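Local coordinates for protein PHO85 cyclin PHO80 (Saccharomyces cerevisiae, PDB 2PMI) that partners the cyclin-dependent kinase PHO85 as its cyclin and keeps phosphate-starvation-responsive genes repressed when phosphate is plentiful, at residues Thr63-Ile77 / Tyr109-Phe122. Numbering follows the deposited sequence.
Sequences TLTRYHSKIPPNISI and YPDFTLNSLTAHRF
His68 and Thr118 show how a loop without regular structure can be seated on the start of a helix. The two side chains lie alongside each other, pointing the same way, and the Thr118 methyl CG2 sits over the centre of the imidazole, 3.5 Å from its centroid. Leu64 CD2 lies over the opposite face, off toward the rim, while His68 ND1 is hydrogen-bonded to Thr65 OG1 at 2.7 Å, which helps fix the ring's rotation. Beyond the histidine, Ser69 N donates to Leu117 O (3.0 Å). The Leu117 chain swings away from its own N (chi1 -155°), which carries CD1 across to Pro72 CD at 3.7 Å.

Tyr67 faces the other segment with both ring and carbonyl: its O takes a CA-H...O contact from Thr118 CA (3.1 Å). Tyr109 CE2 comes in at the ring edge, 3.8 Å from Tyr67 CE1, and the Phe112 ring is inclined to it at 72°. Thr65 CG2 adds a methyl against Tyr109. At the far end of the loop, His120 points toward the loop, and its NE2 makes a weak bond to Ile75 O (3.0 Å). Arg121 lays its CD beside Ser69 OG, and its NH2 forms a salt bridge with Glu154 of helix 152-164.

The loop joining helices 32-51 and 77-86 of this cyclin thus packs against the start of helix 119-134 and the turn-rich chain leading into it. One backbone bond and one weak histidine bond accompany mainly apolar and aromatic contacts, so the fit rests largely on shape and burial.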
loop_
_atom_site.group_PDB
_atom_site.type_symbol
_atom_site.label_atom_id
_atom_site.label_comp_id
_atom_site.label_asym_id
_atom_site.label_seq_id
_atom_site.Cartn_x
_atom_site.Cartn_y
_atom_site.Cartn_z
ATOM N N THR B 63 9.945 -30.675 -16.633
ATOM C CA THR B 63 10.866 -29.975 -15.738
ATOM C C THR B 63 10.096 -29.337 -14.562
ATOM O O THR B 63 9.242 -28.458 -14.733
ATOM C CB THR B 63 11.743 -28.911 -16.492
ATOM O OG1 THR B 63 12.158 -27.887 -15.568
ATOM C CG2 THR B 63 10.996 -28.321 -17.692
ATOM N N LEU B 64 10.424 -29.824 -13.370
ATOM C CA LEU B 64 9.814 -29.436 -12.103
ATOM C C LEU B 64 10.039 -28.021 -11.585
ATOM O O LEU B 64 11.095 -27.422 -11.786
ATOM C CB LEU B 64 10.281 -30.409 -11.023
ATOM C CG LEU B 64 10.097 -31.879 -11.390
ATOM C CD1 LEU B 64 10.884 -32.750 -10.432
ATOM C CD2 LEU B 64 8.621 -32.223 -11.385
ATOM N N THR B 65 9.027 -27.515 -10.883
ATOM C CA THR B 65 9.062 -26.193 -10.267
ATOM C C THR B 65 8.952 -26.382 -8.755
ATOM O O THR B 65 8.554 -27.452 -8.282
ATOM C CB THR B 65 7.878 -25.328 -10.696
ATOM O OG1 THR B 65 6.659 -25.998 -10.354
ATOM C CG2 THR B 65 7.926 -25.054 -12.185
ATOM N N ARG B 66 9.297 -25.339 -8.002
ATOM C CA ARG B 66 9.229 -25.395 -6.546
ATOM C C ARG B 66 7.831 -25.781 -6.083
ATOM O O ARG B 66 7.658 -26.297 -4.974
ATOM C CB ARG B 66 9.566 -24.033 -5.942
ATOM C CG ARG B 66 10.999 -23.603 -6.082
ATOM C CD ARG B 66 11.888 -24.467 -5.226
ATOM N NE ARG B 66 13.179 -23.835 -4.981
ATOM C CZ ARG B 66 14.136 -24.384 -4.244
ATOM N NH1 ARG B 66 13.938 -25.574 -3.690
ATOM N NH2 ARG B 66 15.281 -23.744 -4.052
ATOM N N TYR B 67 6.842 -25.529 -6.940
ATOM C CA TYR B 67 5.446 -25.797 -6.608
ATOM C C TYR B 67 4.993 -27.225 -6.851
ATOM O O TYR B 67 3.829 -27.561 -6.642
ATOM C CB TYR B 67 4.550 -24.831 -7.376
ATOM C CG TYR B 67 5.111 -23.436 -7.407
ATOM C CD1 TYR B 67 5.900 -23.008 -8.473
ATOM C CD2 TYR B 67 4.912 -22.558 -6.340
ATOM C CE1 TYR B 67 6.484 -21.746 -8.479
ATOM C CE2 TYR B 67 5.496 -21.287 -6.334
ATOM C CZ TYR B 67 6.281 -20.892 -7.409
ATOM O OH TYR B 67 6.869 -19.653 -7.413
ATOM N N HIS B 68 5.916 -28.070 -7.279
ATOM C CA HIS B 68 5.588 -29.456 -7.542
ATOM C C HIS B 68 5.690 -30.319 -6.303
ATOM O O HIS B 68 6.654 -30.219 -5.551
ATOM C CB HIS B 68 6.514 -30.030 -8.624
ATOM C CG HIS B 68 6.008 -29.836 -10.015
ATOM N ND1 HIS B 68 6.184 -28.662 -10.713
ATOM C CD2 HIS B 68 5.259 -30.638 -10.806
ATOM C CE1 HIS B 68 5.558 -28.747 -11.872
ATOM N NE2 HIS B 68 4.987 -29.936 -11.953
ATOM N N SER B 69 4.689 -31.171 -6.108
ATOM C CA SER B 69 4.659 -32.112 -4.990
ATOM C C SER B 69 4.991 -33.459 -5.632
ATOM O O SER B 69 4.726 -33.646 -6.821
ATOM C CB SER B 69 3.259 -32.159 -4.375
ATOM O OG SER B 69 2.825 -30.859 -4.019
ATOM N N LYS B 70 5.562 -34.394 -4.874
ATOM C CA LYS B 70 5.904 -35.694 -5.453
ATOM C C LYS B 70 4.714 -36.516 -5.951
ATOM O O LYS B 70 4.890 -37.405 -6.784
ATOM C CB LYS B 70 6.738 -36.538 -4.480
ATOM C CG LYS B 70 8.243 -36.257 -4.557
ATOM C CD LYS B 70 9.092 -37.486 -4.199
ATOM C CE LYS B 70 8.892 -37.954 -2.754
ATOM N NZ LYS B 70 9.753 -39.134 -2.419
ATOM N N ILE B 71 3.516 -36.221 -5.452
ATOM C CA ILE B 71 2.292 -36.926 -5.862
ATOM C C ILE B 71 1.072 -36.141 -5.389
ATOM O O ILE B 71 1.144 -35.408 -4.394
ATOM C CB ILE B 71 2.195 -38.351 -5.252
ATOM C CG1 ILE B 71 2.322 -38.280 -3.738
ATOM C CG2 ILE B 71 3.273 -39.257 -5.812
ATOM C CD1 ILE B 71 2.377 -39.629 -3.101
ATOM N N PRO B 72 -0.070 -36.295 -6.080
ATOM C CA PRO B 72 -1.295 -35.579 -5.703
ATOM C C PRO B 72 -1.679 -35.755 -4.219
ATOM O O PRO B 72 -1.955 -36.869 -3.763
ATOM C CB PRO B 72 -2.346 -36.180 -6.646
ATOM C CG PRO B 72 -1.547 -36.600 -7.826
ATOM C CD PRO B 72 -0.344 -37.232 -7.178
ATOM N N PRO B 73 -1.690 -34.653 -3.447
ATOM C CA PRO B 73 -2.048 -34.745 -2.031
ATOM C C PRO B 73 -3.445 -35.331 -1.934
ATOM O O PRO B 73 -4.273 -35.111 -2.824
ATOM C CB PRO B 73 -2.006 -33.292 -1.571
ATOM C CG PRO B 73 -0.963 -32.702 -2.437
ATOM C CD PRO B 73 -1.335 -33.268 -3.793
ATOM N N ASN B 74 -3.710 -36.068 -0.860
ATOM C CA ASN B 74 -5.011 -36.697 -0.684
ATOM C C ASN B 74 -6.112 -35.664 -0.409
ATOM O O ASN B 74 -7.236 -35.792 -0.897
ATOM C CB ASN B 74 -4.934 -37.739 0.444
ATOM C CG ASN B 74 -6.082 -38.746 0.401
ATOM O OD1 ASN B 74 -6.867 -38.786 -0.554
ATOM N ND2 ASN B 74 -6.176 -39.572 1.437
ATOM N N ILE B 75 -5.794 -34.632 0.355
ATOM C CA ILE B 75 -6.788 -33.616 0.664
ATOM C C ILE B 75 -7.220 -32.851 -0.578
ATOM O O ILE B 75 -6.393 -32.351 -1.330
ATOM C CB ILE B 75 -6.253 -32.603 1.680
ATOM C CG1 ILE B 75 -7.338 -31.560 1.981
ATOM C CG2 ILE B 75 -4.986 -31.949 1.126
ATOM C CD1 ILE B 75 -7.023 -30.634 3.160
ATOM N N SER B 76 -8.527 -32.749 -0.779
ATOM C CA SER B 76 -9.052 -32.030 -1.926
ATOM C C SER B 76 -8.603 -30.577 -1.859
ATOM O O SER B 76 -8.180 -30.090 -0.804
ATOM C CB SER B 76 -10.572 -32.074 -1.948
ATOM O OG SER B 76 -11.111 -31.090 -1.086
ATOM N N ILE B 77 -8.718 -29.895 -2.994
ATOM C CA ILE B 77 -8.315 -28.507 -3.130
ATOM C C ILE B 77 -9.127 -27.623 -2.191
ATOM O O ILE B 77 -8.572 -26.802 -1.456
ATOM C CB ILE B 77 -8.489 -28.049 -4.607
ATOM C CG1 ILE B 77 -7.459 -26.980 -4.942
ATOM C CG2 ILE B 77 -9.901 -27.536 -4.857
ATOM C CD1 ILE B 77 -6.047 -27.493 -4.868
ATOM N N TYR B 109 6.071 -17.452 -16.147
ATOM C CA TYR B 109 6.895 -18.546 -15.681
ATOM C C TYR B 109 6.457 -19.743 -16.514
ATOM O O TYR B 109 5.615 -20.543 -16.088
ATOM C CB TYR B 109 6.651 -18.812 -14.196
ATOM C CG TYR B 109 7.579 -19.859 -13.619
ATOM C CD1 TYR B 109 8.794 -20.133 -14.227
ATOM C CD2 TYR B 109 7.262 -20.555 -12.457
ATOM C CE1 TYR B 109 9.659 -21.057 -13.704
ATOM C CE2 TYR B 109 8.139 -21.487 -11.931
ATOM C CZ TYR B 109 9.335 -21.725 -12.570
ATOM O OH TYR B 109 10.238 -22.630 -12.092
ATOM N N PRO B 110 7.013 -19.865 -17.731
ATOM C CA PRO B 110 6.664 -20.970 -18.621
ATOM C C PRO B 110 6.562 -22.334 -17.953
ATOM O O PRO B 110 5.541 -23.010 -18.103
ATOM C CB PRO B 110 7.742 -20.891 -19.715
ATOM C CG PRO B 110 8.836 -20.045 -19.100
ATOM C CD PRO B 110 8.075 -19.035 -18.327
ATOM N N ASP B 111 7.594 -22.739 -17.210
ATOM C CA ASP B 111 7.555 -24.044 -16.538
ATOM C C ASP B 111 6.331 -24.245 -15.640
ATOM O O ASP B 111 5.739 -25.312 -15.631
ATOM C CB ASP B 111 8.821 -24.256 -15.717
ATOM C CG ASP B 111 10.022 -24.575 -16.577
ATOM O OD1 ASP B 111 11.159 -24.551 -16.053
ATOM O OD2 ASP B 111 9.828 -24.856 -17.780
ATOM N N PHE B 112 5.952 -23.217 -14.890
ATOM C CA PHE B 112 4.796 -23.311 -14.012
ATOM C C PHE B 112 3.475 -23.534 -14.723
ATOM O O PHE B 112 3.044 -22.709 -15.517
ATOM C CB PHE B 112 4.620 -22.056 -13.167
ATOM C CG PHE B 112 3.356 -22.082 -12.358
ATOM C CD1 PHE B 112 3.189 -23.030 -11.343
ATOM C CD2 PHE B 112 2.282 -21.254 -12.684
ATOM C CE1 PHE B 112 1.970 -23.161 -10.677
ATOM C CE2 PHE B 112 1.053 -21.381 -12.016
ATOM C CZ PHE B 112 0.900 -22.336 -11.016
ATOM N N THR B 113 2.805 -24.629 -14.404
ATOM C CA THR B 113 1.520 -24.895 -15.023
ATOM C C THR B 113 0.560 -25.469 -14.001
ATOM O O THR B 113 0.832 -26.499 -13.391
ATOM C CB THR B 113 1.655 -25.865 -16.176
ATOM O OG1 THR B 113 2.628 -25.358 -17.107
ATOM C CG2 THR B 113 0.300 -26.040 -16.859
ATOM N N LEU B 114 -0.566 -24.792 -13.808
ATOM C CA LEU B 114 -1.537 -25.234 -12.826
ATOM C C LEU B 114 -2.103 -26.592 -13.185
ATOM O O LEU B 114 -2.802 -26.750 -14.187
ATOM C CB LEU B 114 -2.679 -24.219 -12.702
ATOM C CG LEU B 114 -3.817 -24.587 -11.739
ATOM C CD1 LEU B 114 -3.270 -24.720 -10.335
ATOM C CD2 LEU B 114 -4.905 -23.531 -11.788
ATOM N N ASN B 115 -1.779 -27.581 -12.371
ATOM C CA ASN B 115 -2.296 -28.913 -12.584
ATOM C C ASN B 115 -2.348 -29.548 -11.205
ATOM O O ASN B 115 -1.684 -29.077 -10.268
ATOM C CB ASN B 115 -1.399 -29.715 -13.538
ATOM C CG ASN B 115 -0.001 -29.950 -12.988
ATOM O OD1 ASN B 115 0.181 -30.580 -11.954
ATOM N ND2 ASN B 115 0.996 -29.449 -13.693
ATOM N N SER B 116 -3.141 -30.605 -11.076
ATOM C CA SER B 116 -3.280 -31.269 -9.798
ATOM C C SER B 116 -1.985 -31.894 -9.324
ATOM O O SER B 116 -1.936 -33.085 -9.039
ATOM C CB SER B 116 -4.360 -32.342 -9.871
ATOM O OG SER B 116 -3.896 -33.467 -10.568
ATOM N N LEU B 117 -0.932 -31.096 -9.239
ATOM C CA LEU B 117 0.346 -31.596 -8.766
ATOM C C LEU B 117 1.120 -30.392 -8.270
ATOM O O LEU B 117 2.172 -30.536 -7.643
ATOM C CB LEU B 117 1.106 -32.277 -9.896
ATOM C CG LEU B 117 2.128 -33.337 -9.489
ATOM C CD1 LEU B 117 1.446 -34.408 -8.644
ATOM C CD2 LEU B 117 2.739 -33.961 -10.734
ATOM N N THR B 118 0.570 -29.207 -8.548
ATOM C CA THR B 118 1.163 -27.934 -8.145
ATOM C C THR B 118 0.210 -27.061 -7.343
ATOM O O THR B 118 0.635 -26.250 -6.513
ATOM C CB THR B 118 1.572 -27.094 -9.361
ATOM O OG1 THR B 118 0.529 -27.137 -10.353
ATOM C CG2 THR B 118 2.896 -27.571 -9.905
ATOM N N ALA B 119 -1.080 -27.225 -7.619
ATOM C CA ALA B 119 -2.136 -26.439 -6.991
ATOM C C ALA B 119 -1.941 -26.081 -5.512
ATOM O O ALA B 119 -1.801 -24.905 -5.177
ATOM C CB ALA B 119 -3.475 -27.129 -7.204
ATOM N N HIS B 120 -1.927 -27.083 -4.637
ATOM C CA HIS B 120 -1.769 -26.841 -3.210
ATOM C C HIS B 120 -0.593 -25.960 -2.884
ATOM O O HIS B 120 -0.763 -24.841 -2.392
ATOM C CB HIS B 120 -1.632 -28.155 -2.444
ATOM C CG HIS B 120 -2.842 -29.028 -2.541
ATOM N ND1 HIS B 120 -4.124 -28.523 -2.524
ATOM C CD2 HIS B 120 -2.968 -30.370 -2.630
ATOM C CE1 HIS B 120 -4.988 -29.519 -2.597
ATOM N NE2 HIS B 120 -4.312 -30.650 -2.661
ATOM N N ARG B 121 0.606 -26.467 -3.150
ATOM C CA ARG B 121 1.822 -25.714 -2.871
ATOM C C ARG B 121 1.725 -24.314 -3.434
ATOM O O ARG B 121 2.208 -23.363 -2.826
ATOM C CB ARG B 121 3.024 -26.432 -3.455
ATOM C CG ARG B 121 4.011 -26.839 -2.416
ATOM C CD ARG B 121 4.575 -28.208 -2.705
ATOM N NE ARG B 121 5.578 -28.522 -1.700
ATOM C CZ ARG B 121 6.730 -27.870 -1.582
ATOM N NH1 ARG B 121 7.017 -26.878 -2.421
ATOM N NH2 ARG B 121 7.578 -28.192 -0.613
ATOM N N PHE B 122 1.095 -24.181 -4.592
ATOM C CA PHE B 122 0.932 -22.863 -5.173
ATOM C C PHE B 122 0.029 -22.046 -4.269
ATOM O O PHE B 122 0.398 -20.965 -3.822
ATOM C CB PHE B 122 0.274 -22.918 -6.551
ATOM C CG PHE B 122 -0.203 -21.575 -7.018
ATOM C CD1 PHE B 122 0.711 -20.610 -7.457
ATOM C CD2 PHE B 122 -1.552 -21.239 -6.944
ATOM C CE1 PHE B 122 0.283 -19.318 -7.813
ATOM C CE2 PHE B 122 -1.995 -19.952 -7.297
ATOM C CZ PHE B 122 -1.076 -18.989 -7.731
#